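Local coordinates for protein FAD-dependent pyridine nucleotide-disulphide oxidoreductase (Desulfovibrio vulgaris, PDB 3IWA) that probably catalyses FAD-dependent electron transfer from NADH or NADPH to an acceptor, at residues V163-G168 against D248-A253; I92-H97 against L112-L117. All blocks are in the same frame, centred on the assembly; numbering follows the deposited sequence. Where two conformers were deposited one is given.

Contact 1. Residues V163-G168 against D248-A253; sequences VIVGGG and DLVILA
Leu249 opens the pairing of two parallel strands, 249-252 and 161-165. Leu249 O takes the N-H of Val163 N in a bond of 2.9 Å. Val250 comes next. Val250 CA lies 3.3 Å from Val163 O in a CA-H...O contact, while the Val250 side chain turns to the face of the sheet that also carries Val163 and Val165. There Val250 CG1, anti to the backbone N (chi1 174°), meets Val165 CG2 at 3.9 Å. Val235 and Val238 of strand 235-240 touch Val250 on this face.

Ile251 bonds through both its N and its O. Its N donates to Val163 O, and Ile251 O receives Val165 N at 2.8 Å. The second bond is close to straight, with an N-H...O angle of 166°. On the other face of the sheet Ile251 CB lies 3.9 Å from Ile164 CG1, and the two isoleucine side chains run side by side in the same direction. Ala175 of helix 169-182 packs on Ile164.

This is the core of a Rossmann-type nucleotide-binding fold. Strand 161-165 leads through Gly166 and Gly167 to Gly168, the N-cap of helix 169-182. Gly166, Gly168 and Gly171 fit the GxGxxG pattern, consistent with a dinucleotide site.

Leu252 returns to the valine face, where its CD2 comes within 4.2 Å of Val165 CG2. Ala253 gives the last direct bond, its N to Val165 O at 2.9 Å. Its own O accepts a CA-H...O contact from Gly166 CA. The same Ala253 O accepts a hydrogen bond from a water at 2.7 Å, and this water weakly accepts from Gly168 N.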
ATOM      1  N   VAL A 163     -17.943   3.733  31.497  1.00 41.95           N
ATOM      2  CA  VAL A 163     -17.613   5.014  30.907  1.00 41.65           C
ATOM      3  C   VAL A 163     -16.138   5.027  30.455  1.00 40.89           C
ATOM      4  O   VAL A 163     -15.245   4.708  31.234  1.00 40.89           O
ATOM      5  CB  VAL A 163     -17.883   6.156  31.894  1.00 41.67           C
ATOM      6  CG1 VAL A 163     -17.221   7.477  31.393  1.00 39.23           C
ATOM      7  CG2 VAL A 163     -19.412   6.266  32.107  1.00 40.89           C
ATOM      8  N   ILE A 164     -15.899   5.367  29.189  1.00 40.12           N
ATOM      9  CA  ILE A 164     -14.543   5.439  28.653  1.00 38.43           C
ATOM     10  C   ILE A 164     -14.142   6.894  28.622  1.00 37.67           C
ATOM     11  O   ILE A 164     -14.786   7.702  27.987  1.00 37.60           O
ATOM     12  CB  ILE A 164     -14.444   4.791  27.228  1.00 38.89           C
ATOM     13  CG1 ILE A 164     -14.480   3.252  27.308  1.00 39.27           C
ATOM     14  CG2 ILE A 164     -13.136   5.174  26.555  1.00 35.97           C
ATOM     15  CD1 ILE A 164     -15.637   2.593  26.699  1.00 43.85           C
ATOM     16  N   VAL A 165     -13.087   7.232  29.346  1.00 37.88           N
ATOM     17  CA  VAL A 165     -12.538   8.578  29.370  1.00 37.73           C
ATOM     18  C   VAL A 165     -11.399   8.675  28.344  1.00 38.35           C
ATOM     19  O   VAL A 165     -10.274   8.175  28.590  1.00 37.63           O
ATOM     20  CB  VAL A 165     -11.985   8.954  30.760  1.00 37.95           C
ATOM     21  CG1 VAL A 165     -11.461  10.432  30.728  1.00 36.89           C
ATOM     22  CG2 VAL A 165     -13.057   8.729  31.861  1.00 37.03           C
ATOM     23  N   GLY A 166     -11.714   9.306  27.209  1.00 38.59           N
ATOM     24  CA  GLY A 166     -10.835   9.381  26.054  1.00 38.74           C
ATOM     25  C   GLY A 166     -11.405   8.684  24.821  1.00 39.11           C
ATOM     26  O   GLY A 166     -11.715   7.509  24.874  1.00 39.73           O
ATOM     27  N   GLY A 167     -11.513   9.407  23.697  1.00 39.07           N
ATOM     28  CA  GLY A 167     -12.028   8.856  22.432  1.00 38.54           C
ATOM     29  C   GLY A 167     -10.931   8.711  21.385  1.00 38.77           C
ATOM     30  O   GLY A 167     -11.130   9.005  20.219  1.00 37.81           O
ATOM     31  N   GLY A 168      -9.766   8.237  21.816  1.00 39.57           N
ATOM     32  CA  GLY A 168      -8.655   7.912  20.930  1.00 38.90           C
ATOM     33  C   GLY A 168      -8.681   6.462  20.505  1.00 39.63           C
ATOM     34  O   GLY A 168      -9.704   5.800  20.629  1.00 39.99           O
ATOM     35  N   ASP A 248     -19.979   1.601  36.850  1.00 49.21           N
ATOM     36  CA  ASP A 248     -19.260   0.676  37.722  1.00 49.46           C
ATOM     37  C   ASP A 248     -17.896   0.290  37.139  1.00 48.28           C
ATOM     38  O   ASP A 248     -17.092  -0.349  37.797  1.00 47.98           O
ATOM     39  CB  ASP A 248     -20.105  -0.575  38.061  1.00 49.85           C
ATOM     40  CG  ASP A 248     -20.794  -1.186  36.843  1.00 51.51           C
ATOM     41  OD1 ASP A 248     -20.402  -2.282  36.381  1.00 56.75           O
ATOM     42  OD2 ASP A 248     -21.753  -0.587  36.351  1.00 53.34           O
ATOM     43  N   LEU A 249     -17.654   0.651  35.889  1.00 48.22           N
ATOM     44  CA  LEU A 249     -16.311   0.526  35.264  1.00 47.07           C
ATOM     45  C   LEU A 249     -15.999   1.834  34.540  1.00 45.76           C
ATOM     46  O   LEU A 249     -16.803   2.307  33.749  1.00 45.14           O
ATOM     47  CB  LEU A 249     -16.275  -0.632  34.254  1.00 46.91           C
ATOM     48  CG  LEU A 249     -14.958  -0.881  33.508  1.00 47.59           C
ATOM     49  CD1 LEU A 249     -13.900  -1.480  34.422  1.00 48.24           C
ATOM     50  CD2 LEU A 249     -15.195  -1.780  32.315  1.00 46.34           C
ATOM     51  N   VAL A 250     -14.826   2.382  34.821  1.00 44.81           N
ATOM     52  CA  VAL A 250     -14.314   3.557  34.155  1.00 44.48           C
ATOM     53  C   VAL A 250     -12.935   3.243  33.558  1.00 44.19           C
ATOM     54  O   VAL A 250     -11.997   2.870  34.279  1.00 43.99           O
ATOM     55  CB  VAL A 250     -14.210   4.745  35.124  1.00 44.61           C
ATOM     56  CG1 VAL A 250     -13.552   5.914  34.451  1.00 42.94           C
ATOM     57  CG2 VAL A 250     -15.605   5.105  35.664  1.00 44.14           C
ATOM     58  N   ILE A 251     -12.839   3.367  32.240  1.00 43.37           N
ATOM     59  CA  ILE A 251     -11.605   3.108  31.514  1.00 43.08           C
ATOM     60  C   ILE A 251     -10.885   4.438  31.285  1.00 42.63           C
ATOM     61  O   ILE A 251     -11.458   5.364  30.727  1.00 41.92           O
ATOM     62  CB  ILE A 251     -11.906   2.437  30.167  1.00 43.65           C
ATOM     63  CG1 ILE A 251     -12.781   1.188  30.349  1.00 44.77           C
ATOM     64  CG2 ILE A 251     -10.648   2.035  29.471  1.00 43.99           C
ATOM     65  CD1 ILE A 251     -12.078   0.054  31.045  1.00 45.31           C
ATOM     66  N   LEU A 252      -9.656   4.545  31.769  1.00 42.43           N
ATOM     67  CA  LEU A 252      -8.799   5.687  31.478  1.00 43.05           C
ATOM     68  C   LEU A 252      -7.980   5.406  30.197  1.00 43.06           C
ATOM     69  O   LEU A 252      -7.100   4.538  30.182  1.00 43.02           O
ATOM     70  CB  LEU A 252      -7.862   5.998  32.658  1.00 43.19           C
ATOM     71  CG  LEU A 252      -8.504   6.339  34.011  1.00 43.28           C
ATOM     72  CD1 LEU A 252      -7.424   6.820  34.968  1.00 45.53           C
ATOM     73  CD2 LEU A 252      -9.622   7.371  33.920  1.00 41.63           C
ATOM     74  N   ALA A 253      -8.312   6.144  29.140  1.00 42.94           N
ATOM     75  CA  ALA A 253      -7.735   6.003  27.807  1.00 42.87           C
ATOM     76  C   ALA A 253      -7.549   7.405  27.271  1.00 43.52           C
ATOM     77  O   ALA A 253      -7.957   7.712  26.162  1.00 43.12           O
ATOM     78  CB  ALA A 253      -8.681   5.229  26.887  1.00 41.59           C
TER
HETATM   79  O   HOH W   1      -8.061   6.465  23.742  1.00 39.61           O

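Contact 2. Residues I92-H97 against L112-L117; sequences IDRAAH and LKYDKL
His97 lies across one face of the Tyr114 ring, and these two residues make up most of the contact. His97 CB sits 4.0 Å from the centroid of the Tyr114 ring and 11° off its normal, a CH-pi contact. The imidazole itself is oblique to the phenol, with the planes at 45°. His97 CD2 approaches Tyr114 CE1 to 3.6 Å. Tyr114 holds CG between its backbone N and carbonyl carbon (chi1 71°), which carries the ring beneath the His97 backbone. The opposite ring face receives Leu117 CB.

One backbone bond joins the pair: Tyr114 N donates to His97 O at 3.0 Å. Lys113 bends at chi2 and runs its aliphatic chain past the same oxygen, with CG 3.3 Å from His97 O. Lys113 CE then reaches Ala96 O at 3.2 Å. Deeper in, Ile92 and Leu117 meet tip to tip, and Ile92 CD1 is tightly packed against Leu117 CD2 at 3.4 Å.

The turn after strand 87-93 thus packs on the link by which strand 109-113 of the same antiparallel sheet passes into strand 116-119. That strand lies in the parallel sheet that in relatives forms the FAD-binding domain, consistent with the same role here.

His97 ND1 donates to Ala95 O in a long bond of 3.3 Å that meets the carbonyl from above its plane. NE2 bonds to Asp288 OD2. Together they would limit the ring's rotation. Donors at both nitrogens would suit a protonated ring, and Asp288 may favour it. Lys113, and Lys116 salt-bridged to Asp288, would weaken that effect, so the charge is not settled.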
ATOM      1  N   ILE A  92      19.754   1.857  38.208  1.00 51.61           N
ATOM      2  CA  ILE A  92      20.745   1.456  37.238  1.00 51.62           C
ATOM      3  C   ILE A  92      22.045   2.173  37.539  1.00 52.11           C
ATOM      4  O   ILE A  92      22.060   3.383  37.663  1.00 51.99           O
ATOM      5  CB  ILE A  92      20.295   1.790  35.806  1.00 51.38           C
ATOM      6  CG1 ILE A  92      19.080   0.940  35.439  1.00 50.94           C
ATOM      7  CG2 ILE A  92      21.441   1.537  34.796  1.00 50.12           C
ATOM      8  CD1 ILE A  92      18.472   1.301  34.148  1.00 49.06           C
ATOM      9  N   ASP A  93      23.139   1.428  37.646  1.00 52.86           N
ATOM     10  CA  ASP A  93      24.452   2.051  37.756  1.00 53.67           C
ATOM     11  C   ASP A  93      25.157   1.791  36.455  1.00 53.54           C
ATOM     12  O   ASP A  93      25.623   0.690  36.198  1.00 53.77           O
ATOM     13  CB  ASP A  93      25.247   1.497  38.946  1.00 54.15           C
ATOM     14  CG  ASP A  93      26.560   2.254  39.195  1.00 55.54           C
ATOM     15  OD1 ASP A  93      26.985   3.057  38.335  1.00 56.47           O
ATOM     16  OD2 ASP A  93      27.182   2.021  40.259  1.00 58.68           O
ATOM     17  N   ARG A  94      25.229   2.840  35.654  1.00 53.89           N
ATOM     18  CA  ARG A  94      25.777   2.765  34.307  0.50 53.82           C
ATOM     19  C   ARG A  94      27.284   2.533  34.269  1.00 54.19           C
ATOM     20  O   ARG A  94      27.766   1.700  33.487  1.00 54.37           O
ATOM     21  CB  ARG A  94      25.432   4.038  33.553  0.50 53.51           C
ATOM     22  CG  ARG A  94      23.979   4.100  33.206  0.50 52.65           C
ATOM     23  CD  ARG A  94      23.588   5.503  32.949  0.50 51.19           C
ATOM     24  NE  ARG A  94      24.410   6.080  31.905  0.50 50.11           N
ATOM     25  CZ  ARG A  94      24.508   7.378  31.688  0.50 49.79           C
ATOM     26  NH1 ARG A  94      23.835   8.224  32.453  0.50 50.02           N
ATOM     27  NH2 ARG A  94      25.271   7.832  30.711  0.50 50.33           N
ATOM     28  N   ALA A  95      28.031   3.260  35.102  1.00 54.62           N
ATOM     29  CA  ALA A  95      29.500   3.095  35.157  1.00 54.96           C
ATOM     30  C   ALA A  95      29.878   1.657  35.549  1.00 55.12           C
ATOM     31  O   ALA A  95      30.749   1.031  34.919  1.00 55.62           O
ATOM     32  CB  ALA A  95      30.126   4.105  36.124  1.00 54.84           C
ATOM     33  N   ALA A  96      29.184   1.137  36.563  1.00 55.00           N
ATOM     34  CA  ALA A  96      29.384  -0.227  37.059  1.00 54.70           C
ATOM     35  C   ALA A  96      28.676  -1.352  36.280  1.00 54.12           C
ATOM     36  O   ALA A  96      28.911  -2.538  36.562  1.00 53.81           O
ATOM     37  CB  ALA A  96      28.947  -0.288  38.528  1.00 55.30           C
ATOM     38  N   HIS A  97      27.784  -0.989  35.356  1.00 53.17           N
ATOM     39  CA  HIS A  97      26.974  -1.952  34.594  1.00 52.17           C
ATOM     40  C   HIS A  97      26.235  -2.933  35.517  1.00 51.23           C
ATOM     41  O   HIS A  97      26.345  -4.156  35.407  1.00 51.72           O
ATOM     42  CB  HIS A  97      27.839  -2.682  33.563  1.00 52.40           C
ATOM     43  CG  HIS A  97      28.323  -1.803  32.447  1.00 52.83           C
ATOM     44  ND1 HIS A  97      29.181  -0.744  32.643  1.00 53.63           N
ATOM     45  CD2 HIS A  97      28.059  -1.825  31.117  1.00 54.22           C
ATOM     46  CE1 HIS A  97      29.427  -0.153  31.486  1.00 53.46           C
ATOM     47  NE2 HIS A  97      28.754  -0.788  30.544  1.00 52.74           N
ATOM     48  N   LEU A 112      22.097  -7.495  39.640  1.00 59.66           N
ATOM     49  CA  LEU A 112      22.403  -8.159  38.374  1.00 57.29           C
ATOM     50  C   LEU A 112      23.517  -7.389  37.709  1.00 56.14           C
ATOM     51  O   LEU A 112      23.555  -6.167  37.806  1.00 55.76           O
ATOM     52  CB  LEU A 112      21.187  -8.132  37.452  1.00 57.02           C
ATOM     53  CG  LEU A 112      19.900  -8.836  37.886  1.00 55.40           C
ATOM     54  CD1 LEU A 112      18.816  -8.580  36.841  1.00 51.31           C
ATOM     55  CD2 LEU A 112      20.133 -10.348  38.094  1.00 53.20           C
ATOM     56  N   LYS A 113      24.409  -8.091  37.020  1.00 54.88           N
ATOM     57  CA  LYS A 113      25.425  -7.432  36.205  1.00 54.64           C
ATOM     58  C   LYS A 113      25.101  -7.589  34.710  1.00 53.16           C
ATOM     59  O   LYS A 113      24.538  -8.616  34.279  1.00 53.24           O
ATOM     60  CB  LYS A 113      26.830  -7.956  36.535  1.00 55.15           C
ATOM     61  CG  LYS A 113      27.880  -6.830  36.647  1.00 57.98           C
ATOM     62  CD  LYS A 113      28.637  -6.600  35.342  1.00 61.51           C
ATOM     63  CE  LYS A 113      29.650  -5.462  35.459  1.00 63.19           C
ATOM     64  NZ  LYS A 113      30.328  -5.185  34.146  1.00 64.34           N
ATOM     65  N   TYR A 114      25.443  -6.574  33.920  1.00 50.71           N
ATOM     66  CA  TYR A 114      25.090  -6.617  32.520  1.00 49.13           C
ATOM     67  C   TYR A 114      26.207  -6.129  31.635  1.00 48.21           C
ATOM     68  O   TYR A 114      27.006  -5.287  32.031  1.00 47.42           O
ATOM     69  CB  TYR A 114      23.790  -5.833  32.250  1.00 48.77           C
ATOM     70  CG  TYR A 114      23.894  -4.325  32.363  1.00 45.85           C
ATOM     71  CD1 TYR A 114      24.397  -3.561  31.327  1.00 44.13           C
ATOM     72  CD2 TYR A 114      23.463  -3.669  33.504  1.00 45.48           C
ATOM     73  CE1 TYR A 114      24.483  -2.177  31.432  1.00 44.30           C
ATOM     74  CE2 TYR A 114      23.529  -2.305  33.613  1.00 44.21           C
ATOM     75  CZ  TYR A 114      24.035  -1.564  32.581  1.00 44.12           C
ATOM     76  OH  TYR A 114      24.098  -0.202  32.717  1.00 46.72           O
ATOM     77  N   ASP A 115      26.243  -6.696  30.434  1.00 47.49           N
ATOM     78  CA  ASP A 115      27.032  -6.159  29.325  1.00 47.51           C
ATOM     79  C   ASP A 115      26.194  -5.180  28.503  1.00 46.31           C
ATOM     80  O   ASP A 115      26.715  -4.192  28.012  1.00 46.36           O
ATOM     81  CB  ASP A 115      27.496  -7.298  28.421  1.00 48.26           C
ATOM     82  CG  ASP A 115      28.399  -8.284  29.156  1.00 49.84           C
ATOM     83  OD1 ASP A 115      29.598  -7.970  29.198  1.00 52.91           O
ATOM     84  OD2 ASP A 115      27.911  -9.345  29.671  1.00 45.88           O
ATOM     85  N   LYS A 116      24.902  -5.488  28.335  1.00 44.51           N
ATOM     86  CA  LYS A 116      23.992  -4.619  27.629  1.00 43.30           C
ATOM     87  C   LYS A 116      22.668  -4.655  28.352  1.00 41.56           C
ATOM     88  O   LYS A 116      22.284  -5.682  28.856  1.00 40.79           O
ATOM     89  CB  LYS A 116      23.786  -5.078  26.176  1.00 43.39           C
ATOM     90  CG  LYS A 116      25.027  -5.139  25.298  1.00 42.66           C
ATOM     91  CD  LYS A 116      25.627  -3.798  25.008  1.00 43.84           C
ATOM     92  CE  LYS A 116      27.014  -3.963  24.374  1.00 45.36           C
ATOM     93  NZ  LYS A 116      27.667  -2.635  24.085  1.00 47.14           N
ATOM     94  N   LEU A 117      21.989  -3.523  28.386  1.00 40.03           N
ATOM     95  CA  LEU A 117      20.661  -3.407  28.999  1.00 39.55           C
ATOM     96  C   LEU A 117      19.604  -2.960  27.974  1.00 38.34           C
ATOM     97  O   LEU A 117      19.859  -2.115  27.112  1.00 36.83           O
ATOM     98  CB  LEU A 117      20.719  -2.381  30.129  1.00 39.08           C
ATOM     99  CG  LEU A 117      19.516  -2.152  31.053  1.00 39.35           C
ATOM    100  CD1 LEU A 117      19.056  -3.426  31.810  1.00 40.09           C
ATOM    101  CD2 LEU A 117      19.858  -1.032  32.037  1.00 36.96           C
TER

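Contacts 1 and 2 lie about 39 Å apart between centres, and their nearest atoms are about 26 Å apart, so they do not touch. All of contact 2 precedes contact 1 in the chain. Both lie in the oxidoreductase part of the chain, but in different sheets. Contact 1 joins neighbouring strands inside one parallel sheet, next to a glycine-rich turn that probably serves a dinucleotide. Contact 2 links an antiparallel sheet to another parallel sheet, in the part that binds FAD in relatives. Contact 1 is the more buried. Its centre lies about 16 Å from the centre of the chain, against about 29 Å for the centre of contact 2.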